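Local coordinates for protein thiosulfate sulfurtransferase RDL2, mitochondrial (Saccharomyces cerevisiae, PDB 6K6R) that transfers the sulfane sulfur of thiosulfate to cyanide, giving thiocyanate and sulfite, in the mitochondrion, at residues 49-54 with 65-70; 54-59 with 70-75; 99-104 with 124-129. All blocks are in the same frame, centred on the assembly; numbering follows the deposited sequence.

Interaction 1 (49-54 with 65-70); sequences KLLVDV and MPTTIN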
loop_
_atom_site.group_PDB
_atom_site.type_symbol
_atom_site.label_atom_id
_atom_site.label_comp_id
_atom_site.label_asym_id
_atom_site.label_seq_id
_atom_site.Cartn_x
_atom_site.Cartn_y
_atom_site.Cartn_z
ATOM N N LYS A 49 0.422 4.349 10.148
ATOM C CA LYS A 49 0.499 3.348 9.097
ATOM C C LYS A 49 -0.348 3.766 7.903
ATOM O O LYS A 49 -1.289 4.555 8.023
ATOM C CB LYS A 49 0.044 1.973 9.610
ATOM C CG LYS A 49 0.466 1.689 11.044
ATOM C CD LYS A 49 0.163 0.259 11.452
ATOM C CE LYS A 49 0.681 -0.028 12.853
ATOM N NZ LYS A 49 0.592 -1.474 13.200
ATOM N N LEU A 50 0.003 3.218 6.740
ATOM C CA LEU A 50 -0.707 3.482 5.496
ATOM C C LEU A 50 -0.786 2.196 4.691
ATOM O O LEU A 50 0.237 1.549 4.450
ATOM C CB LEU A 50 -0.008 4.571 4.672
ATOM C CG LEU A 50 -0.181 6.022 5.122
ATOM C CD1 LEU A 50 1.001 6.858 4.664
ATOM C CD2 LEU A 50 -1.483 6.597 4.590
ATOM N N LEU A 51 -1.996 1.829 4.277
ATOM C CA LEU A 51 -2.204 0.666 3.425
ATOM C C LEU A 51 -2.082 1.097 1.967
ATOM O O LEU A 51 -2.871 1.919 1.490
ATOM C CB LEU A 51 -3.567 0.034 3.699
ATOM C CG LEU A 51 -3.738 -0.543 5.106
ATOM C CD1 LEU A 51 -5.187 -0.458 5.558
ATOM C CD2 LEU A 51 -3.238 -1.978 5.162
ATOM N N VAL A 52 -1.094 0.546 1.266
ATOM C CA VAL A 52 -0.751 0.966 -0.089
ATOM C C VAL A 52 -1.240 -0.093 -1.067
ATOM O O VAL A 52 -0.814 -1.253 -1.006
ATOM C CB VAL A 52 0.759 1.198 -0.244
ATOM C CG1 VAL A 52 1.102 1.489 -1.697
ATOM C CG2 VAL A 52 1.215 2.336 0.655
ATOM N N ASP A 53 -2.131 0.309 -1.971
ATOM C CA ASP A 53 -2.590 -0.547 -3.058
ATOM C C ASP A 53 -1.708 -0.294 -4.275
ATOM O O ASP A 53 -1.624 0.840 -4.762
ATOM C CB ASP A 53 -4.058 -0.270 -3.381
ATOM C CG ASP A 53 -4.673 -1.316 -4.301
ATOM O OD1 ASP A 53 -3.927 -2.011 -5.023
ATOM O OD2 ASP A 53 -5.915 -1.443 -4.299
ATOM N N VAL A 54 -1.050 -1.347 -4.765
ATOM C CA VAL A 54 -0.105 -1.215 -5.867
ATOM C C VAL A 54 -0.689 -1.669 -7.195
ATOM O O VAL A 54 0.029 -1.682 -8.204
ATOM C CB VAL A 54 1.199 -1.979 -5.565
ATOM C CG1 VAL A 54 1.786 -1.501 -4.249
ATOM C CG2 VAL A 54 0.942 -3.476 -5.528
ATOM N N MET A 65 -10.105 -0.991 -1.588
ATOM C CA MET A 65 -10.137 -1.205 -0.148
ATOM C C MET A 65 -10.167 0.152 0.541
ATOM O O MET A 65 -9.275 0.976 0.301
ATOM C CB MET A 65 -8.927 -2.015 0.301
ATOM C CG MET A 65 -9.081 -2.641 1.677
ATOM S SD MET A 65 -7.692 -3.703 2.111
ATOM C CE MET A 65 -6.655 -2.543 2.985
ATOM N N PRO A 66 -11.169 0.440 1.372
ATOM C CA PRO A 66 -11.261 1.773 1.980
ATOM C C PRO A 66 -10.022 2.108 2.799
ATOM O O PRO A 66 -9.359 1.229 3.351
ATOM C CB PRO A 66 -12.513 1.680 2.864
ATOM C CG PRO A 66 -12.824 0.216 2.974
ATOM C CD PRO A 66 -12.315 -0.414 1.723
ATOM N N THR A 67 -9.716 3.407 2.853
ATOM C CA THR A 67 -8.575 4.027 3.526
ATOM C C THR A 67 -7.242 3.748 2.839
ATOM O O THR A 67 -6.200 4.166 3.357
ATOM C CB THR A 67 -8.451 3.621 5.004
ATOM O OG1 THR A 67 -8.054 2.246 5.097
ATOM C CG2 THR A 67 -9.775 3.820 5.731
ATOM N N THR A 68 -7.231 3.073 1.693
ATOM C CA THR A 68 -5.979 2.817 1.000
ATOM C C THR A 68 -5.602 3.990 0.102
ATOM O O THR A 68 -6.444 4.792 -0.311
ATOM C CB THR A 68 -6.066 1.547 0.151
ATOM O OG1 THR A 68 -7.237 1.597 -0.675
ATOM C CG2 THR A 68 -6.123 0.323 1.032
ATOM N N ILE A 69 -4.310 4.079 -0.200
ATOM C CA ILE A 69 -3.791 4.965 -1.233
ATOM C C ILE A 69 -3.291 4.097 -2.378
ATOM O O ILE A 69 -2.772 2.998 -2.153
ATOM C CB ILE A 69 -2.672 5.883 -0.698
ATOM C CG1 ILE A 69 -1.494 5.062 -0.172
ATOM C CG2 ILE A 69 -3.211 6.804 0.388
ATOM C CD1 ILE A 69 -0.261 5.889 0.137
ATOM N N ASN A 70 -3.468 4.579 -3.608
ATOM C CA ASN A 70 -3.123 3.818 -4.803
ATOM C C ASN A 70 -1.805 4.343 -5.358
ATOM O O ASN A 70 -1.725 5.489 -5.811
ATOM C CB ASN A 70 -4.234 3.909 -5.847
ATOM C CG ASN A 70 -3.933 3.096 -7.094
ATOM O OD1 ASN A 70 -4.398 3.420 -8.185
ATOM N ND2 ASN A 70 -3.155 2.029 -6.936
HETATM O O HOH W 1 -4.231 3.632 4.830
HETATM O O HOH W 2 -7.448 -0.444 -2.644
#
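The beta-alpha-beta unit of strand 49-53, helix 57-60 and strand 69-70 closes here, Val52 pairing in parallel with Ile69 and Asp53 with Asn70. Ile69 is held by both of its peptide groups: its N donates to Leu51 O (3.1 Å) and its O receives Asp53 N (2.8 Å). Val52 and Ile69, beta-branched and suited to an extended chain, meet through Val52 CG2 and Ile69 CD1 at 3.9 Å. Strand 69-70 forms one border of the parallel rhodanese sheet, and a type II turn from Met65 to Thr68 leads into it. The turn presses Met65 CE against Leu51 CD1 (3.6 Å), the flexible thioether bending at chi3 (93°) while Val38 and Val42 of helix 35-43 also pack on the Met65 side chain. Asp53 OD2 makes a salt bridge with Arg55, and a water links it to Met65 N and Thr68 OG1. With CG anti to the backbone N (chi1 -178°), Asn70 sends ND2 to Asp53 O at 2.9 Å, arriving above the carbonyl plane; the same nitrogen also serves Arg55 O. A leucine here would remove that amide and would probably leave Arg55 O without its mate, freeing the chain after strand 49-53 to shift.

Interaction 2 (54-59 with 70-75); sequences VREPKE and NIPVNS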
loop_
_atom_site.group_PDB
_atom_site.type_symbol
_atom_site.label_atom_id
_atom_site.label_comp_id
_atom_site.label_asym_id
_atom_site.label_seq_id
_atom_site.Cartn_x
_atom_site.Cartn_y
_atom_site.Cartn_z
ATOM N N VAL A 54 -1.050 -1.347 -4.765
ATOM C CA VAL A 54 -0.105 -1.215 -5.867
ATOM C C VAL A 54 -0.689 -1.669 -7.195
ATOM O O VAL A 54 0.029 -1.682 -8.204
ATOM C CB VAL A 54 1.199 -1.979 -5.565
ATOM C CG1 VAL A 54 1.786 -1.501 -4.249
ATOM C CG2 VAL A 54 0.942 -3.476 -5.528
ATOM N N ARG A 55 -1.967 -2.038 -7.229
ATOM C CA ARG A 55 -2.603 -2.393 -8.486
ATOM C C ARG A 55 -2.719 -1.168 -9.389
ATOM O O ARG A 55 -2.522 -0.023 -8.969
ATOM C CB ARG A 55 -3.988 -2.990 -8.244
ATOM C CG ARG A 55 -3.990 -4.357 -7.589
ATOM C CD ARG A 55 -5.401 -4.739 -7.183
ATOM N NE ARG A 55 -6.067 -3.638 -6.494
ATOM C CZ ARG A 55 -7.385 -3.527 -6.362
ATOM N NH1 ARG A 55 -8.185 -4.451 -6.876
ATOM N NH2 ARG A 55 -7.902 -2.489 -5.718
ATOM N N GLU A 56 -3.043 -1.423 -10.652
ATOM C CA GLU A 56 -3.296 -0.338 -11.580
ATOM C C GLU A 56 -4.647 0.303 -11.272
ATOM O O GLU A 56 -5.575 -0.377 -10.822
ATOM C CB GLU A 56 -3.270 -0.848 -13.018
ATOM C CG GLU A 56 -1.877 -1.175 -13.525
ATOM C CD GLU A 56 -0.909 -0.022 -13.343
ATOM O OE1 GLU A 56 -1.281 1.123 -13.674
ATOM O OE2 GLU A 56 0.221 -0.256 -12.867
ATOM N N PRO A 57 -4.782 1.613 -11.494
ATOM C CA PRO A 57 -6.082 2.265 -11.255
ATOM C C PRO A 57 -7.222 1.600 -11.999
ATOM O O PRO A 57 -8.379 1.688 -11.566
ATOM C CB PRO A 57 -5.849 3.701 -11.746
ATOM C CG PRO A 57 -4.378 3.897 -11.674
ATOM C CD PRO A 57 -3.763 2.563 -11.970
ATOM N N LYS A 58 -6.920 0.926 -13.112
ATOM C CA LYS A 58 -7.945 0.182 -13.835
ATOM C C LYS A 58 -8.538 -0.925 -12.968
ATOM O O LYS A 58 -9.750 -1.169 -13.007
ATOM C CB LYS A 58 -7.371 -0.383 -15.144
ATOM C CG LYS A 58 -6.576 0.613 -16.029
ATOM C CD LYS A 58 -5.124 0.810 -15.581
ATOM C CE LYS A 58 -4.598 2.192 -15.956
ATOM N NZ LYS A 58 -3.275 2.481 -15.328
ATOM N N GLU A 59 -7.706 -1.590 -12.163
ATOM C CA GLU A 59 -8.208 -2.632 -11.273
ATOM C C GLU A 59 -8.871 -2.059 -10.025
ATOM O O GLU A 59 -9.787 -2.679 -9.474
ATOM C CB GLU A 59 -7.073 -3.574 -10.865
ATOM C CG GLU A 59 -6.277 -4.123 -12.033
ATOM C CD GLU A 59 -4.978 -4.767 -11.595
ATOM O OE1 GLU A 59 -3.906 -4.174 -11.844
ATOM O OE2 GLU A 59 -5.030 -5.865 -11.001
ATOM N N ASN A 70 -3.468 4.579 -3.608
ATOM C CA ASN A 70 -3.123 3.818 -4.803
ATOM C C ASN A 70 -1.805 4.343 -5.358
ATOM O O ASN A 70 -1.725 5.489 -5.811
ATOM C CB ASN A 70 -4.234 3.909 -5.847
ATOM C CG ASN A 70 -3.933 3.096 -7.094
ATOM O OD1 ASN A 70 -4.398 3.420 -8.185
ATOM N ND2 ASN A 70 -3.155 2.029 -6.936
ATOM N N ILE A 71 -0.774 3.506 -5.311
ATOM C CA ILE A 71 0.512 3.807 -5.934
ATOM C C ILE A 71 0.848 2.650 -6.866
ATOM O O ILE A 71 1.428 1.647 -6.424
ATOM C CB ILE A 71 1.610 4.035 -4.883
ATOM C CG1 ILE A 71 1.218 5.174 -3.939
ATOM C CG2 ILE A 71 2.937 4.346 -5.555
ATOM C CD1 ILE A 71 2.322 5.586 -2.987
ATOM N N PRO A 72 0.499 2.737 -8.150
ATOM C CA PRO A 72 0.684 1.587 -9.046
ATOM C C PRO A 72 2.159 1.345 -9.336
ATOM O O PRO A 72 2.878 2.245 -9.774
ATOM C CB PRO A 72 -0.088 1.989 -10.307
ATOM C CG PRO A 72 -0.096 3.480 -10.288
ATOM C CD PRO A 72 -0.059 3.909 -8.846
ATOM N N VAL A 73 2.604 0.113 -9.087
ATOM C CA VAL A 73 4.019 -0.211 -9.224
ATOM C C VAL A 73 4.397 -0.403 -10.690
ATOM O O VAL A 73 5.481 0.007 -11.119
ATOM C CB VAL A 73 4.362 -1.448 -8.370
ATOM C CG1 VAL A 73 3.407 -2.596 -8.670
ATOM C CG2 VAL A 73 5.807 -1.871 -8.584
ATOM N N ASN A 74 3.514 -1.014 -11.483
ATOM C CA ASN A 74 3.801 -1.206 -12.901
ATOM C C ASN A 74 3.866 0.129 -13.634
ATOM O O ASN A 74 4.790 0.374 -14.418
ATOM C CB ASN A 74 2.747 -2.113 -13.537
ATOM C CG ASN A 74 2.962 -3.577 -13.214
ATOM O OD1 ASN A 74 4.045 -3.979 -12.789
ATOM N ND2 ASN A 74 1.927 -4.383 -13.413
ATOM N N SER A 75 2.893 1.008 -13.390
ATOM C CA SER A 75 2.856 2.287 -14.092
ATOM C C SER A 75 3.954 3.222 -13.600
ATOM O O SER A 75 4.716 3.775 -14.401
ATOM C CB SER A 75 1.481 2.938 -13.931
ATOM O OG SER A 75 0.501 2.252 -14.688
HETATM O O HOH W 3 0.745 -2.458 -10.988
#
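Val54 O receives Val73 N at 3.3 Å, fastening the strand-to-helix loop of the rhodanese beta-alpha-beta unit (strand 49-53, helix 57-60, strand 69-70) to the loop that follows strand 69-70. The same oxygen takes a water shared with Glu56 OE2 and Asn74 N, while Val54 CB lies 3.9 Å from Val73 CG1, a compact apolar pair. The Arg55 guanidinium is engaged by Asp53 OD2, in a salt bridge, and by Tyr63 O, while the Arg55 backbone O accepts Asn70 ND2 at 3.0 Å, in the plane of that amide. Glu56 holds the N-cap position. Its CB points away from 70-75, but the bend at chi2 (-53°) brings the carboxylate back to Pro72, crossing it at about a right angle, with Glu56 OE2 3.4 Å from Pro72 CB. Ser75 grips both oxygens: its N donates weakly to OE2 and its OG to OE1, the latter modelled so close that its length is doubtful. Pro57, well suited to the first turn of a helix because it has no N-H to satisfy, lays CG 3.5 Å from Asn70 OD1. Lys58 curls back so that NZ forms a salt bridge with Glu56 OE1 on the anti lone pair, at 2.9 Å. Glu59 has a salt bridge to Arg111, and its OE1 also accepts Glu56 N at 3.1 Å, met from above the carboxylate plane.

Interaction 3 (99-104 with 124-129); sequences DKELIF and YENTGI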
loop_
_atom_site.group_PDB
_atom_site.type_symbol
_atom_site.label_atom_id
_atom_site.label_comp_id
_atom_site.label_asym_id
_atom_site.label_seq_id
_atom_site.Cartn_x
_atom_site.Cartn_y
_atom_site.Cartn_z
ATOM N N ASP A 99 8.682 8.382 7.759
ATOM C CA ASP A 99 8.490 7.672 9.015
ATOM C C ASP A 99 7.219 6.836 9.031
ATOM O O ASP A 99 7.083 5.957 9.889
ATOM C CB ASP A 99 8.462 8.659 10.188
ATOM C CG ASP A 99 7.647 9.901 9.886
ATOM O OD1 ASP A 99 6.400 9.821 9.929
ATOM O OD2 ASP A 99 8.253 10.955 9.608
ATOM N N LYS A 100 6.292 7.089 8.108
ATOM C CA LYS A 100 5.071 6.301 8.034
ATOM C C LYS A 100 5.389 4.859 7.662
ATOM O O LYS A 100 6.335 4.578 6.921
ATOM C CB LYS A 100 4.110 6.899 7.004
ATOM C CG LYS A 100 3.612 8.294 7.337
ATOM C CD LYS A 100 2.779 8.305 8.606
ATOM C CE LYS A 100 2.118 9.659 8.809
ATOM N NZ LYS A 100 0.900 9.810 7.965
ATOM N N GLU A 101 4.587 3.936 8.188
ATOM C CA GLU A 101 4.707 2.524 7.843
ATOM C C GLU A 101 3.810 2.244 6.643
ATOM O O GLU A 101 2.581 2.321 6.746
ATOM C CB GLU A 101 4.340 1.631 9.025
ATOM C CG GLU A 101 4.560 0.149 8.750
ATOM C CD GLU A 101 4.132 -0.742 9.901
ATOM O OE1 GLU A 101 3.369 -0.272 10.771
ATOM O OE2 GLU A 101 4.557 -1.917 9.931
ATOM N N LEU A 102 4.424 1.925 5.506
ATOM C CA LEU A 102 3.689 1.600 4.291
ATOM C C LEU A 102 3.470 0.093 4.234
ATOM O O LEU A 102 4.432 -0.677 4.135
ATOM C CB LEU A 102 4.443 2.085 3.053
ATOM C CG LEU A 102 4.947 3.529 3.087
ATOM C CD1 LEU A 102 5.638 3.887 1.780
ATOM C CD2 LEU A 102 3.804 4.489 3.374
ATOM N N ILE A 103 2.211 -0.322 4.309
ATOM C CA ILE A 103 1.837 -1.729 4.262
ATOM C C ILE A 103 1.293 -2.008 2.868
ATOM O O ILE A 103 0.239 -1.488 2.485
ATOM C CB ILE A 103 0.814 -2.079 5.350
ATOM C CG1 ILE A 103 1.443 -1.908 6.734
ATOM C CG2 ILE A 103 0.298 -3.498 5.164
ATOM C CD1 ILE A 103 0.523 -1.281 7.756
ATOM N N PHE A 104 2.007 -2.830 2.105
ATOM C CA PHE A 104 1.686 -3.063 0.703
ATOM C C PHE A 104 0.761 -4.269 0.593
ATOM O O PHE A 104 1.146 -5.393 0.934
ATOM C CB PHE A 104 2.965 -3.263 -0.107
ATOM C CG PHE A 104 3.819 -2.032 -0.194
ATOM C CD1 PHE A 104 3.638 -1.118 -1.220
ATOM C CD2 PHE A 104 4.793 -1.778 0.759
ATOM C CE1 PHE A 104 4.418 0.022 -1.298
ATOM C CE2 PHE A 104 5.576 -0.640 0.686
ATOM C CZ PHE A 104 5.388 0.260 -0.344
ATOM N N TYR A 124 12.018 4.737 2.767
ATOM C CA TYR A 124 10.900 4.231 3.565
ATOM C C TYR A 124 11.340 2.908 4.180
ATOM O O TYR A 124 11.185 1.840 3.588
ATOM C CB TYR A 124 9.648 4.074 2.711
ATOM C CG TYR A 124 9.051 5.379 2.227
ATOM C CD1 TYR A 124 8.146 6.084 3.009
ATOM C CD2 TYR A 124 9.390 5.903 0.984
ATOM C CE1 TYR A 124 7.595 7.275 2.571
ATOM C CE2 TYR A 124 8.845 7.094 0.538
ATOM C CZ TYR A 124 7.949 7.775 1.334
ATOM O OH TYR A 124 7.404 8.960 0.895
ATOM N N GLU A 125 11.901 2.979 5.387
ATOM C CA GLU A 125 12.454 1.801 6.041
ATOM C C GLU A 125 11.481 1.129 7.005
ATOM O O GLU A 125 11.807 0.067 7.546
ATOM C CB GLU A 125 13.747 2.161 6.784
ATOM C CG GLU A 125 14.613 3.191 6.070
ATOM C CD GLU A 125 15.433 2.595 4.938
ATOM O OE1 GLU A 125 15.437 1.354 4.780
ATOM O OE2 GLU A 125 16.089 3.366 4.211
ATOM N N ASN A 126 10.308 1.713 7.230
ATOM C CA ASN A 126 9.249 1.104 8.031
ATOM C C ASN A 126 8.170 0.634 7.059
ATOM O O ASN A 126 7.376 1.439 6.565
ATOM C CB ASN A 126 8.700 2.095 9.054
ATOM C CG ASN A 126 7.872 1.424 10.134
ATOM O OD1 ASN A 126 7.775 0.198 10.188
ATOM N ND2 ASN A 126 7.266 2.230 10.999
ATOM N N THR A 127 8.153 -0.666 6.770
ATOM C CA THR A 127 7.260 -1.223 5.764
ATOM C C THR A 127 6.584 -2.483 6.286
ATOM O O THR A 127 7.048 -3.125 7.232
ATOM C CB THR A 127 8.001 -1.558 4.456
ATOM O OG1 THR A 127 8.899 -2.653 4.679
ATOM C CG2 THR A 127 8.783 -0.356 3.944
ATOM N N GLY A 128 5.466 -2.830 5.637
ATOM C CA GLY A 128 4.771 -4.066 5.920
ATOM C C GLY A 128 4.184 -4.640 4.644
ATOM O O GLY A 128 4.190 -3.996 3.593
ATOM N N ILE A 129 3.676 -5.866 4.750
ATOM C CA ILE A 129 3.103 -6.568 3.605
ATOM C C ILE A 129 1.907 -7.389 4.067
ATOM O O ILE A 129 1.992 -8.118 5.061
ATOM C CB ILE A 129 4.133 -7.480 2.906
ATOM C CG1 ILE A 129 4.793 -8.422 3.916
ATOM C CG2 ILE A 129 5.178 -6.652 2.169
ATOM C CD1 ILE A 129 5.361 -9.681 3.295
HETATM O O HOH W 4 8.690 4.118 6.106
HETATM O O HOH W 5 4.413 1.592 12.667
#
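Three backbone hydrogen bonds join Leu102 and Phe104 to 126-128 in parallel register: Leu102 N to Asn126 O (3.2 Å), Gly128 N to Leu102 O (2.8 Å) and Phe104 N to Gly128 O (2.9 Å). They tie neighbouring strands of the parallel rhodanese sheet, connected along the chain through helix 111-121. CA-H...O contacts fill the spaces between them, such as Glu101 CA to Asn126 O. The strands approach most closely at Ile103 and Gly128, where glycine fits because a CB would fall only 3.0 Å from Ile103 CG1. Among aromatic contacts, Leu102 CD1 sits over one face of the Tyr124 ring, 3.9 Å from its centroid, a CH-pi contact offset toward the rim; a branched aliphatic tip suits such a flat surface. The Phe104 ring instead turns an edge to Gly128 O, with Phe104 CD2 3.6 Å away. Polar side chains meet at Glu101 and Asn126. Glu101, extended with CG anti to the backbone N (chi1 -175°), crosses Asn126 at a slant, Glu101 CG lying 3.5 Å from Asn126 OD1 and the carboxylate and amide planes 20° apart. A water joins Glu101 OE1 to Asn126 ND2, weakly at the amide, while Glu101 OE2 is hydrogen-bonded to Tyr33 OH. Outward from the pair, helix 111-121 packs on Phe104 and Tyr124 through Ala119, strand 49-53 flanks 101-104, and strand 31-32 borders 127-129.

How the interactions relate
Interactions 1 and 3 are neighbouring steps across one parallel sheet, their centres about 11 Å apart: Val52 N reaches Ile103 O and Leu50 O reaches Ile103 N, each at 2.7 Å, with probable hydrogen bonds. Interaction 2 continues interaction 1 past the strand ends; the two share Val54 and Asn70, and Asp53 O lies 2.9 Å from Ile71 N. Centres of interactions 2 and 3 are about 17 Å apart, yet Val54 CG1 touches Phe104 CD1 at 3.6 Å. Strand 101-104 leads almost directly to Cys106, found as a persulfide and predicted to be the catalytic residue; Arg55 packs on Ala107, and Glu59 pairs with Arg111, which probably sets interaction 2 beside the active-site loop.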